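PDB 5ZHB: cellobiose 2-epimerase from Caldibacillus thermoamylovorans, which catalyses the reversible epimerization at C2 of the reducing-end glucose of cellobiose, giving 4-O-beta-D-glucopyranosyl-D-mannose. Local coordinates for residues A58-Y63 against Y125-N130; Y119-Y124 against Q131-Y136; L143-G148 against E191-L196. All coordinates share one frame; numbering follows the deposited sequence. Where two conformers were deposited one is given.

Contact 1: A58-Y63 against Y125-N130; sequences AFSAAY and YRVTQN
V127 lays its branched side chain against the ring edge of Y63 and the backbone of S60, and nearly all the contact between these two helix segments gathers round it. Its CB meets CD2 of Y63 at 3.7 Å, close to the plane of the ring, so the aromatic group offers an edge and not a face. The CG1 methyl reaches the main chain instead, lying 3.5 Å from S60 O, while CG2 comes within 4.2 Å of S60 CB. With chi1 at -59°, CG1 lies beside the backbone N and CG2 between the N and the carbonyl carbon, which turns both methyls to S60. With only a CB and a hydroxyl to accommodate, S60 lets the backbones approach to 6.6 Å between its CA and that of V127, and its OG is turned back to L56 O in its own helix. Y63 extends past the valine, its OH hydrogen-bonded to E69. With an alanine at V127 the CB would still meet the ring, but losing both methyls would probably leave a gap over S60 O and thin the packing along the Y63 edge.

Q129 is the first residue to leave helical backbone angles, with a phi of 61°. Around it, T128 OG1 accepts a hydrogen bond from N130 N at 3.1 Å in an ST turn and is also bonded to Y124 O. N130 then serves as N-cap of the next helix, its OD1 bonded to A133 N. Threonine and asparagine suit this corner because their short polar chains reach nearby backbone groups. Helix 49-66 thus lies beside the end of helix 111-128, as expected of neighbouring helices in the alpha/alpha barrel of N-acylglucosamine 2-epimerase relatives.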
# COMPACT_ATOMS: atom_id res chain seq x y z
N ALA A 58 -9.03 2.91 -3.90
CA ALA A 58 -9.22 4.27 -3.41
C ALA A 58 -10.63 4.78 -3.71
O ALA A 58 -11.28 5.30 -2.81
CB ALA A 58 -8.17 5.21 -3.97
N PHE A 59 -11.12 4.60 -4.93
CA PHE A 59 -12.46 5.05 -5.25
C PHE A 59 -13.53 4.23 -4.53
O PHE A 59 -14.55 4.81 -4.12
CB PHE A 59 -12.69 5.03 -6.76
CG PHE A 59 -12.04 6.22 -7.44
CD1 PHE A 59 -12.36 7.51 -7.05
CD2 PHE A 59 -11.05 6.04 -8.39
CE1 PHE A 59 -11.75 8.59 -7.66
CE2 PHE A 59 -10.45 7.13 -8.99
CZ PHE A 59 -10.80 8.40 -8.63
N SER A 60 -13.34 2.92 -4.40
CA SER A 60 -14.31 2.08 -3.71
C SER A 60 -14.42 2.47 -2.24
O SER A 60 -15.52 2.66 -1.73
CB SER A 60 -13.97 0.62 -3.80
OG SER A 60 -13.96 0.16 -5.15
N ALA A 61 -13.26 2.62 -1.57
CA ALA A 61 -13.22 3.01 -0.17
C ALA A 61 -13.79 4.42 0.01
O ALA A 61 -14.46 4.65 1.00
CB ALA A 61 -11.81 2.96 0.38
N ALA A 62 -13.45 5.37 -0.89
CA ALA A 62 -14.00 6.71 -0.81
C ALA A 62 -15.52 6.65 -0.83
O ALA A 62 -16.18 7.36 -0.07
CB ALA A 62 -13.50 7.61 -1.91
N TYR A 63 -16.06 5.80 -1.71
CA TYR A 63 -17.51 5.64 -1.83
C TYR A 63 -18.08 5.04 -0.54
O TYR A 63 -19.09 5.53 -0.04
CB TYR A 63 -17.89 4.83 -3.07
CG TYR A 63 -19.40 4.65 -3.20
CD1 TYR A 63 -20.21 5.72 -3.55
CD2 TYR A 63 -20.01 3.42 -2.98
CE1 TYR A 63 -21.58 5.58 -3.68
CE2 TYR A 63 -21.38 3.26 -3.09
CZ TYR A 63 -22.17 4.34 -3.45
OH TYR A 63 -23.52 4.19 -3.58
N TYR A 125 -16.12 -5.09 -3.74
CA TYR A 125 -17.21 -5.96 -3.35
C TYR A 125 -17.94 -5.36 -2.14
O TYR A 125 -19.16 -5.40 -2.07
CB TYR A 125 -16.69 -7.37 -3.09
CG TYR A 125 -17.80 -8.33 -2.70
CD1 TYR A 125 -18.63 -8.91 -3.66
CD2 TYR A 125 -18.05 -8.61 -1.36
CE1 TYR A 125 -19.64 -9.79 -3.30
CE2 TYR A 125 -19.07 -9.47 -0.99
CZ TYR A 125 -19.85 -10.07 -1.95
OH TYR A 125 -20.82 -10.93 -1.54
N ARG A 126 -17.20 -4.76 -1.21
CA ARG A 126 -17.83 -4.18 -0.03
C ARG A 126 -18.92 -3.19 -0.43
O ARG A 126 -19.94 -3.10 0.25
CB ARG A 126 -16.83 -3.51 0.93
CG ARG A 126 -15.88 -4.54 1.52
CD ARG A 126 -14.76 -3.96 2.35
NE ARG A 126 -15.28 -3.39 3.60
CZ ARG A 126 -14.59 -2.62 4.42
NH1 ARG A 126 -13.35 -2.26 4.14
NH2 ARG A 126 -15.17 -2.18 5.52
N VAL A 127 -18.72 -2.43 -1.51
CA VAL A 127 -19.66 -1.37 -1.86
C VAL A 127 -20.60 -1.77 -3.00
O VAL A 127 -21.45 -0.95 -3.34
CB VAL A 127 -18.96 -0.04 -2.18
CG1 VAL A 127 -18.13 0.44 -0.98
CG2 VAL A 127 -18.10 -0.08 -3.44
N THR A 128 -20.42 -2.94 -3.64
CA THR A 128 -21.27 -3.29 -4.79
C THR A 128 -22.01 -4.61 -4.58
O THR A 128 -23.12 -4.75 -5.10
CB THR A 128 -20.51 -3.40 -6.11
OG1 THR A 128 -19.52 -4.40 -5.87
CG2 THR A 128 -19.98 -2.07 -6.59
N GLN A 129 -21.39 -5.54 -3.85
CA GLN A 129 -21.85 -6.92 -3.76
C GLN A 129 -21.83 -7.56 -5.15
O GLN A 129 -22.66 -8.42 -5.43
CB GLN A 129 -23.26 -7.00 -3.17
CG GLN A 129 -23.37 -6.40 -1.77
CD GLN A 129 -23.48 -7.46 -0.70
OE1 GLN A 129 -22.76 -8.46 -0.69
NE2 GLN A 129 -24.45 -7.26 0.18
N ASN A 130 -20.90 -7.13 -6.00
CA ASN A 130 -20.71 -7.74 -7.30
C ASN A 130 -20.02 -9.09 -7.13
O ASN A 130 -18.82 -9.16 -6.87
CB ASN A 130 -19.95 -6.82 -8.26
CG ASN A 130 -19.74 -7.42 -9.63
OD1 ASN A 130 -19.54 -8.63 -9.76
ND2 ASN A 130 -19.81 -6.61 -10.66

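Contact 2: Y119-Y124 against Q131-Y136; sequences YALTEY and QEALDY
This is a buried, apolar contact between two antiparallel helices consecutive in the chain, near the turn that joins helix 111-128 to helix 131-145. The segment axes approach to 8.4 Å with 155° between their N-to-C directions, and the CA atoms of L121 and A133 are 5.5 Å apart. So close an approach calls for a small residue, and A133 supplies it: its single methyl is directed at the other helix and lets the larger L121 lie over its backbone.

L121 works with several of its carbons. Its CB rests 3.8 Å from A133 O, and CD2 is 4.4 Å from A133 CB. The other methyl, CD1, crosses to Y136 CB at 3.8 Å. This spread follows from a chi1 of -74°, which sets CG anti to the carbonyl carbon, and from an extended chi2 of 163°, which carries the branch across the interface. Two antiparallel helices joined by a short turn form an alpha-hairpin, in keeping with the six-hairpin clan to which the family belongs.

Y124, one turn on from L121 in the same helix, presents its ring edge to the A133 methyl. Its CD2 stands 3.9 Å from A133 CB, which lies near the ring plane. The rest of the ring goes on to helix 69-86, where its OH is hydrogen-bonded to N76 OD1, so the tyrosine combines an apolar flank with a satisfied polar end.

Y136 meets L121 through its CB, while its ring turns away from segment 119-124. That ring lies against Y79 and T83 of helix 69-86. Y79 also touches L121 and A133, and its OH is hydrogen-bonded to E132 OE1.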
# COMPACT_ATOMS: atom_id res chain seq x y z
N TYR A 119 -7.00 -7.16 -2.57
CA TYR A 119 -7.33 -6.01 -1.74
C TYR A 119 -8.35 -5.10 -2.43
O TYR A 119 -9.31 -4.64 -1.80
CB TYR A 119 -6.04 -5.23 -1.46
CG TYR A 119 -6.14 -4.11 -0.43
CD1 TYR A 119 -6.69 -4.33 0.84
CD2 TYR A 119 -5.65 -2.86 -0.69
CE1 TYR A 119 -6.74 -3.33 1.80
CE2 TYR A 119 -5.71 -1.84 0.24
CZ TYR A 119 -6.24 -2.08 1.50
OH TYR A 119 -6.26 -1.05 2.40
N ALA A 120 -8.13 -4.78 -3.71
CA ALA A 120 -9.00 -3.85 -4.42
C ALA A 120 -10.37 -4.46 -4.77
O ALA A 120 -11.40 -3.78 -4.65
CB ALA A 120 -8.30 -3.35 -5.63
N LEU A 121 -10.35 -5.73 -5.18
CA LEU A 121 -11.57 -6.43 -5.58
C LEU A 121 -12.48 -6.64 -4.38
O LEU A 121 -13.69 -6.49 -4.51
CB LEU A 121 -11.20 -7.75 -6.26
CG LEU A 121 -10.64 -7.66 -7.68
CD1 LEU A 121 -9.96 -8.95 -8.04
CD2 LEU A 121 -11.70 -7.33 -8.69
N THR A 122 -11.90 -6.95 -3.21
CA THR A 122 -12.69 -7.11 -2.00
C THR A 122 -13.28 -5.77 -1.59
O THR A 122 -14.46 -5.72 -1.24
CB THR A 122 -11.90 -7.81 -0.89
OG1 THR A 122 -10.70 -7.11 -0.56
CG2 THR A 122 -11.53 -9.22 -1.30
N GLU A 123 -12.53 -4.66 -1.72
CA GLU A 123 -13.06 -3.36 -1.37
C GLU A 123 -14.23 -2.99 -2.29
O GLU A 123 -15.25 -2.45 -1.84
CB GLU A 123 -11.97 -2.29 -1.44
CG GLU A 123 -12.35 -0.97 -0.78
CD GLU A 123 -12.52 -1.04 0.73
OE1 GLU A 123 -12.12 -2.03 1.40
OE2 GLU A 123 -13.11 -0.07 1.23
N TYR A 124 -14.10 -3.29 -3.58
CA TYR A 124 -15.16 -3.00 -4.53
C TYR A 124 -16.37 -3.85 -4.16
O TYR A 124 -17.51 -3.38 -4.22
CB TYR A 124 -14.63 -3.27 -5.94
CG TYR A 124 -15.63 -2.95 -7.04
CD1 TYR A 124 -15.95 -1.65 -7.34
CD2 TYR A 124 -16.16 -3.96 -7.83
CE1 TYR A 124 -16.82 -1.35 -8.38
CE2 TYR A 124 -17.04 -3.68 -8.86
CZ TYR A 124 -17.38 -2.37 -9.13
OH TYR A 124 -18.24 -2.05 -10.15
N GLN A 131 -20.79 -10.16 -7.38
CA GLN A 131 -20.35 -11.53 -7.16
C GLN A 131 -19.14 -11.89 -8.02
O GLN A 131 -18.30 -12.69 -7.60
CB GLN A 131 -21.49 -12.51 -7.44
CG GLN A 131 -21.20 -13.93 -6.97
CD GLN A 131 -20.93 -14.03 -5.49
OE1 GLN A 131 -21.67 -13.47 -4.66
NE2 GLN A 131 -19.86 -14.73 -5.13
N GLU A 132 -19.06 -11.30 -9.22
CA GLU A 132 -17.94 -11.53 -10.12
C GLU A 132 -16.64 -11.03 -9.46
O GLU A 132 -15.62 -11.72 -9.43
CB GLU A 132 -18.31 -10.79 -11.40
CG GLU A 132 -17.31 -10.99 -12.53
CD GLU A 132 -17.55 -10.06 -13.70
OE1 GLU A 132 -17.21 -8.83 -13.65
OE2 GLU A 132 -18.12 -10.62 -14.67
N ALA A 133 -16.72 -9.83 -8.87
CA ALA A 133 -15.58 -9.20 -8.21
C ALA A 133 -15.05 -10.12 -7.11
O ALA A 133 -13.85 -10.32 -7.00
CB ALA A 133 -15.97 -7.83 -7.68
N LEU A 134 -15.97 -10.70 -6.31
CA LEU A 134 -15.56 -11.56 -5.20
C LEU A 134 -14.94 -12.86 -5.72
O LEU A 134 -13.95 -13.33 -5.15
CB LEU A 134 -16.72 -11.83 -4.24
CG LEU A 134 -16.42 -12.84 -3.12
CD1 LEU A 134 -15.24 -12.37 -2.27
CD2 LEU A 134 -17.63 -13.11 -2.22
N ASP A 135 -15.52 -13.44 -6.79
CA ASP A 135 -14.98 -14.63 -7.44
C ASP A 135 -13.56 -14.37 -7.96
O ASP A 135 -12.68 -15.22 -7.91
CB ASP A 135 -15.84 -15.05 -8.62
CG ASP A 135 -15.35 -16.27 -9.40
OD1 ASP A 135 -15.24 -17.36 -8.80
OD2 ASP A 135 -15.07 -16.12 -10.62
N TYR A 136 -13.37 -13.20 -8.56
CA TYR A 136 -12.06 -12.82 -9.06
C TYR A 136 -11.08 -12.80 -7.89
O TYR A 136 -9.99 -13.35 -8.00
CB TYR A 136 -12.19 -11.50 -9.79
CG TYR A 136 -12.52 -11.59 -11.28
CD1 TYR A 136 -11.79 -12.41 -12.13
CD2 TYR A 136 -13.53 -10.82 -11.84
CE1 TYR A 136 -12.08 -12.48 -13.49
CE2 TYR A 136 -13.82 -10.86 -13.19
CZ TYR A 136 -13.09 -11.69 -14.02
OH TYR A 136 -13.34 -11.72 -15.37

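Contact 3: L143-G148 against E191-L196; sequences LIETVG and EAYTNL
Y193 and E145 come at each other from opposite directions, and the phenol hydroxyl comes to one oxygen of the carboxylate. Y193 OH donates to E145 OE2 across 2.5 Å, a short bond that uses the anti lone pair of that oxygen, the one turned away from its twin. The carboxylate plane is tilted 60° to the ring, yet OE2 itself lies near the ring plane, at the edge, 3.2 Å from Y193 CE2. The phenol is therefore approached along its rim. E145 gets there by folding: a bend at chi2 (-54°) brings the carboxylate round from a CB that does not itself face the partner helix. Tyrosine suits the other side because its length bridges backbones that stay far apart, the nearest CA atoms, those of I144 and Y193, being 10.6 Å from one another.

I144 faces Y193 from the same helix end. Its CG2 methyl is 3.3 Å from Y193 OH and stands obliquely to the ring, placing a branched apolar group beside the buried hydroxyl. Elsewhere the Y193 ring packs edge-to-face with Y141 and touches L205, I209 and L212 of helix 203-220.

Helix 131-145 ends here. L143 O accepts both T146 N, at 3.2 Å, and G148 N, at 3.0 Å, as the chain turns into strand 149-150. G148 pairs through its backbone with K157 of strand 155-160, and Y156 of that strand gives OE2 its second hydroxyl partner.

A carboxylate at the C-terminal end of a helix sits where the helix dipole is probably unfavourable. Two phenol hydroxyls on one oxygen would help to offset that cost, and the short distance to Y193 OH is consistent with a strong hydrogen bond beside the I144 methyl.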
# COMPACT_ATOMS: atom_id res chain seq x y z
N LEU A 143 -4.39 -18.58 -6.40
CA LEU A 143 -3.08 -18.53 -7.02
C LEU A 143 -2.01 -18.30 -5.97
O LEU A 143 -0.98 -18.95 -6.00
CB LEU A 143 -3.08 -17.45 -8.11
CG LEU A 143 -3.85 -17.80 -9.38
CD1 LEU A 143 -4.03 -16.61 -10.29
CD2 LEU A 143 -3.12 -18.93 -10.10
N ILE A 144 -2.24 -17.34 -5.08
CA ILE A 144 -1.22 -16.92 -4.13
C ILE A 144 -0.95 -18.09 -3.19
O ILE A 144 0.19 -18.30 -2.79
CB ILE A 144 -1.63 -15.64 -3.36
CG1 ILE A 144 -1.82 -14.41 -4.31
CG2 ILE A 144 -0.60 -15.34 -2.27
CD1 ILE A 144 -2.72 -13.32 -3.74
N GLU A 145 -2.01 -18.81 -2.82
CA GLU A 145 -1.91 -19.89 -1.85
C GLU A 145 -1.27 -21.14 -2.44
O GLU A 145 -0.76 -21.97 -1.69
CB GLU A 145 -3.30 -20.25 -1.30
CG GLU A 145 -3.84 -19.24 -0.28
CD GLU A 145 -2.88 -19.00 0.87
OE1 GLU A 145 -2.68 -20.00 1.58
OE2 GLU A 145 -2.29 -17.91 1.05
N THR A 146 -1.29 -21.29 -3.77
CA THR A 146 -0.76 -22.49 -4.41
C THR A 146 0.57 -22.16 -5.08
O THR A 146 1.65 -22.37 -4.50
CB THR A 146 -1.80 -23.05 -5.38
OG1 THR A 146 -2.16 -22.07 -6.36
CG2 THR A 146 -3.02 -23.53 -4.61
N VAL A 147 0.51 -21.59 -6.29
CA VAL A 147 1.72 -21.33 -7.04
C VAL A 147 2.55 -20.22 -6.36
O VAL A 147 3.77 -20.24 -6.47
CB VAL A 147 1.39 -21.06 -8.52
CG1 VAL A 147 0.59 -19.78 -8.73
CG2 VAL A 147 2.63 -21.06 -9.39
N GLY A 148 1.93 -19.29 -5.60
CA GLY A 148 2.67 -18.17 -5.01
C GLY A 148 3.17 -18.41 -3.57
O GLY A 148 3.64 -17.47 -2.94
N GLU A 191 -2.30 -7.48 4.17
CA GLU A 191 -3.24 -6.39 3.97
C GLU A 191 -4.44 -6.89 3.15
O GLU A 191 -5.58 -6.64 3.48
CB GLU A 191 -2.48 -5.28 3.26
CG GLU A 191 -3.31 -4.12 2.72
CD GLU A 191 -2.44 -3.19 1.88
OE1 GLU A 191 -1.81 -3.69 0.93
OE2 GLU A 191 -2.34 -2.01 2.21
N ALA A 192 -4.15 -7.55 2.02
CA ALA A 192 -5.18 -8.04 1.13
C ALA A 192 -6.08 -9.07 1.82
O ALA A 192 -7.32 -9.02 1.74
CB ALA A 192 -4.47 -8.65 -0.05
N TYR A 193 -5.45 -10.00 2.51
CA TYR A 193 -6.18 -11.08 3.15
C TYR A 193 -7.05 -10.57 4.29
O TYR A 193 -8.12 -11.12 4.51
CB TYR A 193 -5.23 -12.14 3.70
CG TYR A 193 -4.65 -13.10 2.66
CD1 TYR A 193 -4.78 -12.87 1.30
CD2 TYR A 193 -3.95 -14.23 3.07
CE1 TYR A 193 -4.26 -13.76 0.37
CE2 TYR A 193 -3.43 -15.13 2.16
CZ TYR A 193 -3.60 -14.90 0.80
OH TYR A 193 -3.05 -15.78 -0.09
N THR A 194 -6.58 -9.55 5.03
CA THR A 194 -7.43 -8.87 6.01
C THR A 194 -8.75 -8.42 5.38
O THR A 194 -9.83 -8.64 5.94
CB THR A 194 -6.70 -7.68 6.62
OG1 THR A 194 -5.56 -8.28 7.23
CG2 THR A 194 -7.50 -6.96 7.69
N ASN A 195 -8.66 -7.81 4.19
CA ASN A 195 -9.83 -7.26 3.52
C ASN A 195 -10.73 -8.38 2.99
O ASN A 195 -11.98 -8.23 2.98
CB ASN A 195 -9.41 -6.23 2.46
CG ASN A 195 -10.33 -5.04 2.40
OD1 ASN A 195 -10.71 -4.48 3.44
ND2 ASN A 195 -10.71 -4.63 1.19
N LEU A 196 -10.11 -9.48 2.57
CA LEU A 196 -10.85 -10.63 2.06
C LEU A 196 -11.68 -11.22 3.20
O LEU A 196 -12.86 -11.53 3.02
CB LEU A 196 -9.90 -11.64 1.43
CG LEU A 196 -10.54 -12.91 0.82
CD1 LEU A 196 -11.61 -12.61 -0.22
CD2 LEU A 196 -9.48 -13.80 0.21

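In the fold
From the N terminus, the first segment involved lies on helix 49-66, and contact 1 closes a loop of 61 residues by bringing it to the end of helix 111-128. Contact 2 spans only six residues, folding helix 131-145 back on helix 111-128; because its segments alternate with those of contact 1, the two cross, and they touch where S60 and A61 meet E123 and Y124. Contact 3 follows in series, closing 42 residues between the end of helix 131-145 and helix 183-199. N195 of that helix probably hydrogen-bonds T122 and E123, joining contacts 2 and 3, and lies against R126 of contact 1. Helix 111-128 thus touches helices 49-66, 131-145 and 183-199.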